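Local atomic coordinates of insecticidal crystal protein Cry7Cal (PDB entry 5ZI1), a protein that is a Bacillus thuringiensis delta-endotoxin active against locusts, and probably binds receptors and forms pores in the insect gut, as three-domain Cry toxins do. Residues A[345-350]-A[376-381]; A[320-325]-A[329-334]; A[149-154]-A[180-185]. All coordinates share one frame; numbering follows the deposited sequence.

Contact 1 (A[345-350]-A[376-381]); sequences HTFDLL and LRLYGI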
# COMPACT_ATOMS: atom_id res chain seq x y z
N HIS A 345 28.85 9.75 -6.67
CA HIS A 345 27.78 10.63 -7.10
C HIS A 345 26.78 10.78 -5.97
O HIS A 345 26.46 9.81 -5.27
CB HIS A 345 27.08 10.13 -8.36
CG HIS A 345 26.19 11.15 -9.00
ND1 HIS A 345 24.90 11.41 -8.55
CD2 HIS A 345 26.41 12.00 -10.03
CE1 HIS A 345 24.37 12.36 -9.30
NE2 HIS A 345 25.26 12.74 -10.20
N THR A 346 26.30 11.99 -5.78
CA THR A 346 25.29 12.27 -4.76
C THR A 346 24.06 12.83 -5.45
O THR A 346 24.14 13.85 -6.15
CB THR A 346 25.83 13.24 -3.70
OG1 THR A 346 26.96 12.65 -3.05
CG2 THR A 346 24.77 13.51 -2.64
N PHE A 347 22.94 12.13 -5.31
CA PHE A 347 21.65 12.67 -5.71
C PHE A 347 21.05 13.42 -4.53
O PHE A 347 20.96 12.88 -3.42
CB PHE A 347 20.70 11.56 -6.14
CG PHE A 347 21.21 10.64 -7.25
CD1 PHE A 347 21.96 9.52 -6.96
CD2 PHE A 347 20.82 10.85 -8.57
CE1 PHE A 347 22.38 8.64 -7.97
CE2 PHE A 347 21.22 9.97 -9.58
CZ PHE A 347 21.99 8.86 -9.28
N ASP A 348 20.65 14.68 -4.74
CA ASP A 348 19.98 15.47 -3.71
C ASP A 348 18.49 15.45 -4.00
O ASP A 348 18.03 16.07 -4.97
CB ASP A 348 20.52 16.90 -3.67
CG ASP A 348 22.02 16.94 -3.39
OD1 ASP A 348 22.80 17.28 -4.32
OD2 ASP A 348 22.42 16.66 -2.23
N LEU A 349 17.73 14.72 -3.18
CA LEU A 349 16.34 14.42 -3.49
C LEU A 349 15.31 15.07 -2.57
O LEU A 349 14.11 14.97 -2.86
CB LEU A 349 16.13 12.90 -3.49
CG LEU A 349 17.15 12.14 -4.33
CD1 LEU A 349 16.76 10.69 -4.33
CD2 LEU A 349 17.23 12.67 -5.75
N LEU A 350 15.73 15.75 -1.50
CA LEU A 350 14.79 16.57 -0.73
C LEU A 350 13.94 17.41 -1.67
O LEU A 350 14.45 17.99 -2.64
CB LEU A 350 15.55 17.46 0.25
CG LEU A 350 14.71 18.47 1.04
CD1 LEU A 350 13.69 17.76 1.95
CD2 LEU A 350 15.55 19.45 1.84
N LEU A 376 22.74 5.02 -13.50
CA LEU A 376 21.45 5.14 -12.82
C LEU A 376 20.97 6.57 -13.01
O LEU A 376 21.65 7.52 -12.61
CB LEU A 376 21.57 4.82 -11.33
CG LEU A 376 20.32 4.89 -10.43
CD1 LEU A 376 19.35 3.77 -10.77
CD2 LEU A 376 20.72 4.81 -8.97
N ARG A 377 19.81 6.74 -13.64
CA ARG A 377 19.21 8.04 -13.92
C ARG A 377 17.88 8.15 -13.19
O ARG A 377 17.03 7.26 -13.29
CB ARG A 377 19.02 8.19 -15.44
CG ARG A 377 18.43 9.49 -15.93
CD ARG A 377 18.02 9.34 -17.39
NE ARG A 377 19.13 8.85 -18.19
CZ ARG A 377 19.02 7.97 -19.18
NH1 ARG A 377 20.10 7.60 -19.85
NH2 ARG A 377 17.84 7.46 -19.51
N LEU A 378 17.69 9.24 -12.45
CA LEU A 378 16.46 9.50 -11.71
C LEU A 378 15.65 10.59 -12.39
O LEU A 378 16.21 11.60 -12.84
CB LEU A 378 16.74 9.91 -10.26
CG LEU A 378 17.66 9.10 -9.35
CD1 LEU A 378 17.35 9.44 -7.90
CD2 LEU A 378 17.52 7.63 -9.60
N TYR A 379 14.34 10.40 -12.43
CA TYR A 379 13.39 11.38 -12.94
C TYR A 379 12.55 11.90 -11.77
O TYR A 379 11.88 11.11 -11.09
CB TYR A 379 12.47 10.78 -14.00
CG TYR A 379 13.15 10.22 -15.23
CD1 TYR A 379 13.85 9.01 -15.17
CD2 TYR A 379 13.05 10.86 -16.45
CE1 TYR A 379 14.44 8.47 -16.30
CE2 TYR A 379 13.65 10.33 -17.60
CZ TYR A 379 14.35 9.14 -17.52
OH TYR A 379 14.95 8.60 -18.65
N GLY A 380 12.55 13.23 -11.59
CA GLY A 380 11.91 13.82 -10.43
C GLY A 380 10.99 14.97 -10.80
O GLY A 380 11.05 15.52 -11.90
N ILE A 381 10.13 15.33 -9.85
CA ILE A 381 9.25 16.48 -9.99
C ILE A 381 9.06 17.08 -8.61
O ILE A 381 8.87 16.35 -7.63
CB ILE A 381 7.89 16.09 -10.63
CG1 ILE A 381 7.06 17.35 -10.91
CG2 ILE A 381 7.11 15.06 -9.75
CD1 ILE A 381 5.74 17.10 -11.63
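Phe-347 meets Leu-376 and Leu-378 in the hydrophobic layer between two antiparallel sheets of domain II, the beta-prism domain of three-domain Cry toxins. Strand 343-348 is an outer strand of one sheet. Strand 369-382 is an inner strand of the other. The facing backbones stay apart, with the CA atoms of Phe-347 and Leu-378 8.5 Å from each other, so the gap is bridged mainly by side chains. The CB of Phe-347 points toward the other strand. Its CG lies anti to the carbonyl carbon (chi1 -56°), which carries the ring across. Ring atom CG is 4.1 Å from Leu-378 CD1. CD2 and CE2 both rest near Leu-378 CG, CE2 at 3.7 Å. CZ, at the tip, reaches the backbone: Leu-376 O sits 3.6 Å from it, at the ring edge and near the ring plane. The methyl CD1 of Leu-378 makes an off-centre CH-pi contact with this ring, 4.3 Å from its centroid. His-345 ND1 lies over the centre of one ring face. Ile-299 of strand 294-306 also packs on Phe-347. Beside the ring, the side chain of Leu-349 meets that of Leu-378 at about a right angle, with its CD1 3.8 Å from Leu-378 CD1.

Contact 2 (A[320-325]-A[329-334]); sequences VVTQYT and TENTFN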
# COMPACT_ATOMS: atom_id res chain seq x y z
N VAL A 320 22.15 6.15 2.17
CA VAL A 320 20.78 6.61 1.99
C VAL A 320 20.44 7.50 3.17
O VAL A 320 20.72 7.15 4.32
CB VAL A 320 19.81 5.42 1.88
CG1 VAL A 320 18.43 5.81 2.28
CG2 VAL A 320 19.83 4.90 0.46
N VAL A 321 19.86 8.66 2.88
CA VAL A 321 19.49 9.62 3.90
C VAL A 321 17.99 9.86 3.79
O VAL A 321 17.47 10.04 2.68
CB VAL A 321 20.27 10.94 3.77
CG1 VAL A 321 19.83 11.90 4.87
CG2 VAL A 321 21.76 10.67 3.86
N THR A 322 17.31 9.82 4.93
CA THR A 322 15.88 10.07 4.99
C THR A 322 15.59 11.03 6.14
O THR A 322 16.40 11.18 7.06
CB THR A 322 15.08 8.76 5.20
OG1 THR A 322 15.40 8.22 6.49
CG2 THR A 322 15.42 7.73 4.13
N GLN A 323 14.40 11.65 6.07
CA GLN A 323 13.81 12.39 7.17
C GLN A 323 12.42 11.83 7.47
O GLN A 323 11.68 11.44 6.55
CB GLN A 323 13.69 13.87 6.83
CG GLN A 323 15.04 14.57 6.69
CD GLN A 323 14.94 15.95 6.08
OE1 GLN A 323 13.86 16.54 6.02
NE2 GLN A 323 16.07 16.47 5.61
N TYR A 324 12.04 11.82 8.76
CA TYR A 324 10.68 11.51 9.16
C TYR A 324 9.76 12.66 8.75
O TYR A 324 10.21 13.70 8.28
CB TYR A 324 10.59 11.27 10.66
CG TYR A 324 11.37 10.05 11.10
CD1 TYR A 324 11.26 8.84 10.41
CD2 TYR A 324 12.20 10.09 12.21
CE1 TYR A 324 11.97 7.73 10.81
CE2 TYR A 324 12.92 8.98 12.62
CZ TYR A 324 12.79 7.80 11.91
OH TYR A 324 13.49 6.69 12.32
N THR A 325 8.46 12.46 8.92
CA THR A 325 7.50 13.47 8.46
C THR A 325 7.60 14.73 9.31
O THR A 325 7.61 14.66 10.54
CB THR A 325 6.08 12.92 8.54
OG1 THR A 325 5.99 11.65 7.84
CG2 THR A 325 5.13 13.91 7.92
N THR A 329 15.65 16.20 11.29
CA THR A 329 16.66 15.22 11.68
C THR A 329 16.87 14.20 10.57
O THR A 329 15.93 13.77 9.90
CB THR A 329 16.23 14.51 12.98
OG1 THR A 329 15.88 15.50 13.96
CG2 THR A 329 17.35 13.65 13.55
N GLU A 330 18.11 13.81 10.37
CA GLU A 330 18.47 12.96 9.25
C GLU A 330 18.68 11.54 9.75
O GLU A 330 19.28 11.33 10.80
CB GLU A 330 19.73 13.47 8.55
CG GLU A 330 19.56 14.80 7.83
CD GLU A 330 20.82 15.23 7.10
OE1 GLU A 330 21.93 14.87 7.56
OE2 GLU A 330 20.71 15.91 6.05
N ASN A 331 18.15 10.58 9.00
CA ASN A 331 18.44 9.17 9.22
C ASN A 331 19.37 8.74 8.10
O ASN A 331 19.06 8.95 6.92
CB ASN A 331 17.16 8.33 9.24
CG ASN A 331 16.11 8.90 10.21
OD1 ASN A 331 16.34 8.96 11.41
ND2 ASN A 331 14.96 9.33 9.67
N THR A 332 20.51 8.15 8.47
CA THR A 332 21.52 7.73 7.50
C THR A 332 21.72 6.23 7.57
O THR A 332 21.94 5.70 8.66
CB THR A 332 22.85 8.44 7.76
OG1 THR A 332 22.65 9.84 7.68
CG2 THR A 332 23.92 8.00 6.74
N PHE A 333 21.66 5.57 6.41
CA PHE A 333 21.96 4.15 6.29
C PHE A 333 23.10 3.96 5.30
O PHE A 333 23.02 4.41 4.15
CB PHE A 333 20.72 3.38 5.86
CG PHE A 333 19.53 3.70 6.72
CD1 PHE A 333 19.34 3.05 7.93
CD2 PHE A 333 18.66 4.71 6.36
CE1 PHE A 333 18.27 3.36 8.75
CE2 PHE A 333 17.59 5.03 7.17
CZ PHE A 333 17.39 4.35 8.37
N ASN A 334 24.15 3.28 5.74
CA ASN A 334 25.32 3.00 4.93
C ASN A 334 25.37 1.53 4.53
O ASN A 334 24.94 0.65 5.29
CB ASN A 334 26.60 3.38 5.69
CG ASN A 334 26.61 4.84 6.08
OD1 ASN A 334 26.77 5.72 5.22
ND2 ASN A 334 26.46 5.12 7.37
O HOH W 1 13.83 12.81 10.84
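The ring of Tyr-324 carries the side-chain amide of Asn-331 on one face. Asn-331 ND2 stands 3.4 Å above the ring plane, over its centre. The amide and ring planes are 52° apart, so this is not a flat stack. Asn-331 OD1 lies toward the hydroxyl side of the ring, 3.6 Å from Tyr-324 CE2. Asn-331 CG is anti to the carbonyl carbon (chi1 -51°), which turns the amide toward the tyrosine. The same ND2 makes a weak hydrogen bond to Thr-322 OG1 (3.4 Å). The main hydrogen-bond partner of that hydroxyl is Gln-294 OE1, on the neighbouring strand 294-306. Thr-322 OG1 also sits at the edge of the Phe-333 ring, in its plane, 3.9 Å from Phe-333 CE2. Val-320, Thr-322, Asn-331 and Phe-333 share one face of the sheet.

These side chains ride on an antiparallel beta hairpin. Val-320 and Phe-333 form a hydrogen-bonded pair, and so do Thr-322 and Asn-331. Each pair has two backbone bonds; Asn-331 N to Thr-322 O is nearly straight (2.7 Å, 176° at the hydrogen). Between them, Val-321 and Thr-332 form a non-hydrogen-bonded pair on the other face. Val-321 CG1 packs on Glu-330 CB there, 4.0 Å away. Toward the turn the strands part, and a water bridges Tyr-324 N and Thr-329 O.

The hairpin belongs to a four-stranded sheet of domain II. Strand 331-336 is its outermost strand on this side, strand 312-324 pairs next with strand 294-306, and Val-320 packs against Tyr-434 and Val-435 of strand 430-437.

Contact 3 (A[149-154]-A[180-185]); sequences NLHLFL and KGYVEE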
# COMPACT_ATOMS: atom_id res chain seq x y z
N ASN A 149 -14.33 -6.12 -2.95
CA ASN A 149 -14.36 -4.67 -2.83
C ASN A 149 -15.67 -4.10 -3.36
O ASN A 149 -16.30 -3.25 -2.72
CB ASN A 149 -13.18 -4.07 -3.57
CG ASN A 149 -13.15 -2.59 -3.44
OD1 ASN A 149 -12.96 -2.06 -2.34
ND2 ASN A 149 -13.40 -1.91 -4.53
N LEU A 150 -16.11 -4.56 -4.54
CA LEU A 150 -17.36 -4.04 -5.09
C LEU A 150 -18.54 -4.37 -4.18
O LEU A 150 -19.45 -3.55 -4.03
CB LEU A 150 -17.59 -4.61 -6.48
CG LEU A 150 -16.60 -4.22 -7.58
CD1 LEU A 150 -17.03 -4.86 -8.89
CD2 LEU A 150 -16.51 -2.71 -7.72
N HIS A 151 -18.55 -5.56 -3.59
CA HIS A 151 -19.67 -5.97 -2.74
C HIS A 151 -19.78 -5.06 -1.53
O HIS A 151 -20.86 -4.53 -1.23
CB HIS A 151 -19.47 -7.43 -2.30
CG HIS A 151 -20.66 -8.02 -1.59
ND1 HIS A 151 -20.57 -9.17 -0.83
CD2 HIS A 151 -21.95 -7.63 -1.54
CE1 HIS A 151 -21.76 -9.46 -0.34
NE2 HIS A 151 -22.62 -8.55 -0.76
N LEU A 152 -18.67 -4.83 -0.84
CA LEU A 152 -18.67 -3.96 0.33
C LEU A 152 -19.14 -2.56 -0.03
O LEU A 152 -19.93 -1.94 0.71
CB LEU A 152 -17.27 -3.90 0.94
CG LEU A 152 -16.89 -5.25 1.55
CD1 LEU A 152 -15.49 -5.22 2.10
CD2 LEU A 152 -17.90 -5.56 2.63
N PHE A 153 -18.68 -2.05 -1.18
CA PHE A 153 -19.07 -0.73 -1.63
C PHE A 153 -20.54 -0.68 -2.01
O PHE A 153 -21.24 0.30 -1.71
CB PHE A 153 -18.20 -0.31 -2.81
CG PHE A 153 -18.72 0.89 -3.53
CD1 PHE A 153 -18.76 2.12 -2.88
CD2 PHE A 153 -19.19 0.80 -4.82
CE1 PHE A 153 -19.25 3.24 -3.53
CE2 PHE A 153 -19.67 1.92 -5.47
CZ PHE A 153 -19.70 3.13 -4.83
N LEU A 154 -21.02 -1.71 -2.70
CA LEU A 154 -22.45 -1.79 -3.00
C LEU A 154 -23.28 -1.77 -1.72
O LEU A 154 -24.35 -1.16 -1.68
CB LEU A 154 -22.75 -3.05 -3.80
CG LEU A 154 -24.24 -3.22 -4.10
CD1 LEU A 154 -24.66 -2.13 -5.03
CD2 LEU A 154 -24.61 -4.60 -4.65
N LYS A 180 -20.58 -5.36 7.90
CA LYS A 180 -19.59 -5.50 8.95
C LYS A 180 -18.99 -6.90 8.98
O LYS A 180 -17.77 -7.05 9.08
CB LYS A 180 -20.21 -5.17 10.31
CG LYS A 180 -19.22 -5.19 11.44
CD LYS A 180 -19.84 -4.71 12.77
CE LYS A 180 -20.12 -3.20 12.76
NZ LYS A 180 -18.93 -2.38 13.20
N GLY A 181 -19.83 -7.93 8.89
CA GLY A 181 -19.30 -9.29 8.81
C GLY A 181 -18.47 -9.53 7.56
O GLY A 181 -17.42 -10.19 7.61
N TYR A 182 -18.94 -9.05 6.41
CA TYR A 182 -18.19 -9.25 5.17
C TYR A 182 -16.84 -8.53 5.18
O TYR A 182 -15.86 -9.02 4.61
CB TYR A 182 -18.99 -8.79 3.96
CG TYR A 182 -20.11 -9.71 3.56
CD1 TYR A 182 -19.88 -11.04 3.25
CD2 TYR A 182 -21.41 -9.22 3.45
CE1 TYR A 182 -20.93 -11.87 2.87
CE2 TYR A 182 -22.45 -10.04 3.07
CZ TYR A 182 -22.20 -11.36 2.79
OH TYR A 182 -23.25 -12.16 2.42
N VAL A 183 -16.76 -7.37 5.84
CA VAL A 183 -15.47 -6.71 5.97
C VAL A 183 -14.46 -7.66 6.61
O VAL A 183 -13.35 -7.86 6.11
CB VAL A 183 -15.61 -5.40 6.76
CG1 VAL A 183 -14.25 -4.84 7.12
CG2 VAL A 183 -16.38 -4.38 5.93
N GLU A 184 -14.87 -8.31 7.70
CA GLU A 184 -13.96 -9.20 8.41
C GLU A 184 -13.70 -10.48 7.62
O GLU A 184 -12.59 -11.02 7.63
CB GLU A 184 -14.53 -9.52 9.80
CG GLU A 184 -13.59 -10.30 10.70
CD GLU A 184 -14.28 -10.85 11.95
OE1 GLU A 184 -15.09 -10.11 12.58
OE2 GLU A 184 -14.03 -12.02 12.31
N GLU A 185 -14.73 -11.01 6.94
CA GLU A 185 -14.53 -12.21 6.16
C GLU A 185 -13.57 -11.96 5.00
O GLU A 185 -12.61 -12.71 4.81
CB GLU A 185 -15.88 -12.71 5.64
CG GLU A 185 -15.79 -14.05 4.89
CD GLU A 185 -17.16 -14.49 4.38
OE1 GLU A 185 -17.25 -14.91 3.20
OE2 GLU A 185 -18.15 -14.40 5.16
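His-151 and Tyr-182 meet edge to face. The imidazole turns an edge toward the phenol ring, with the ring centroids 4.6 Å apart and the planes at 52°. The pair is therefore tilted well away from a perpendicular T. His-151 CE1 does the touching. It lies over one face of the tyrosine ring, offset toward the rim, and comes within 3.5 Å of Tyr-182 CE2. The imidazole CG is anti to the backbone N of His-151 (chi1 -171°), and this sends the ring across to the other helix. Both imidazole nitrogens are engaged elsewhere, ND1 hydrogen-bonded to Tyr-186 OH and NE2 to Glu-121 OE2, and these two bonds fix the rotation of the ring and hold CE1, the carbon between the nitrogens, against Tyr-182.

The two segments belong to helices 141-165 and 169-202, which are consecutive in the N-terminal domain, the alpha-helical bundle of Cry toxins linked in this family to pore formation. The axes of segments 149-154 and 180-185 run antiparallel, at 161°, and come within 10.2 Å of each other. The backbones come nearest at Leu-152 and Val-183, where the CA atoms are 7.0 Å apart.

Leu-152 fills the interface next to the ring pair. It crosses Val-183 at about a right angle and Tyr-182 obliquely. Its CD2 methyl touches both residues, 3.7 Å from Tyr-182 CB and 3.8 Å from Val-183 CG2. Its CD1 methyl packs on Val-183 alone of the two, with Val-183 CG2 at 4.0 Å. Phe-233 of the short helix 232-235 packs against both Leu-152 and Val-183, while Phe-124 of helix 107-127 meets the His-151 ring with its plane almost parallel.

Contacts 1 and 2 both lie in domain II and share a sheet: strands 331-336 and 343-348 are its two outermost strands and follow each other in the chain. Their centres are about 15 Å apart. Contact 2 joins neighbours within that sheet, so backbone hydrogen bonds dominate, and it is only partly buried. Contact 1 joins that sheet to a second one. It is fully buried and relies on apolar side chains. Contact 3 lies in the helical N-terminal domain, on the opposite side of the chain's centre, about 42 Å from contact 1 between centres. It is partly buried: His-151 and Leu-152 are buried, Tyr-182 and Val-183 partly exposed. Its packing combines aliphatic groups with a polar aromatic pair.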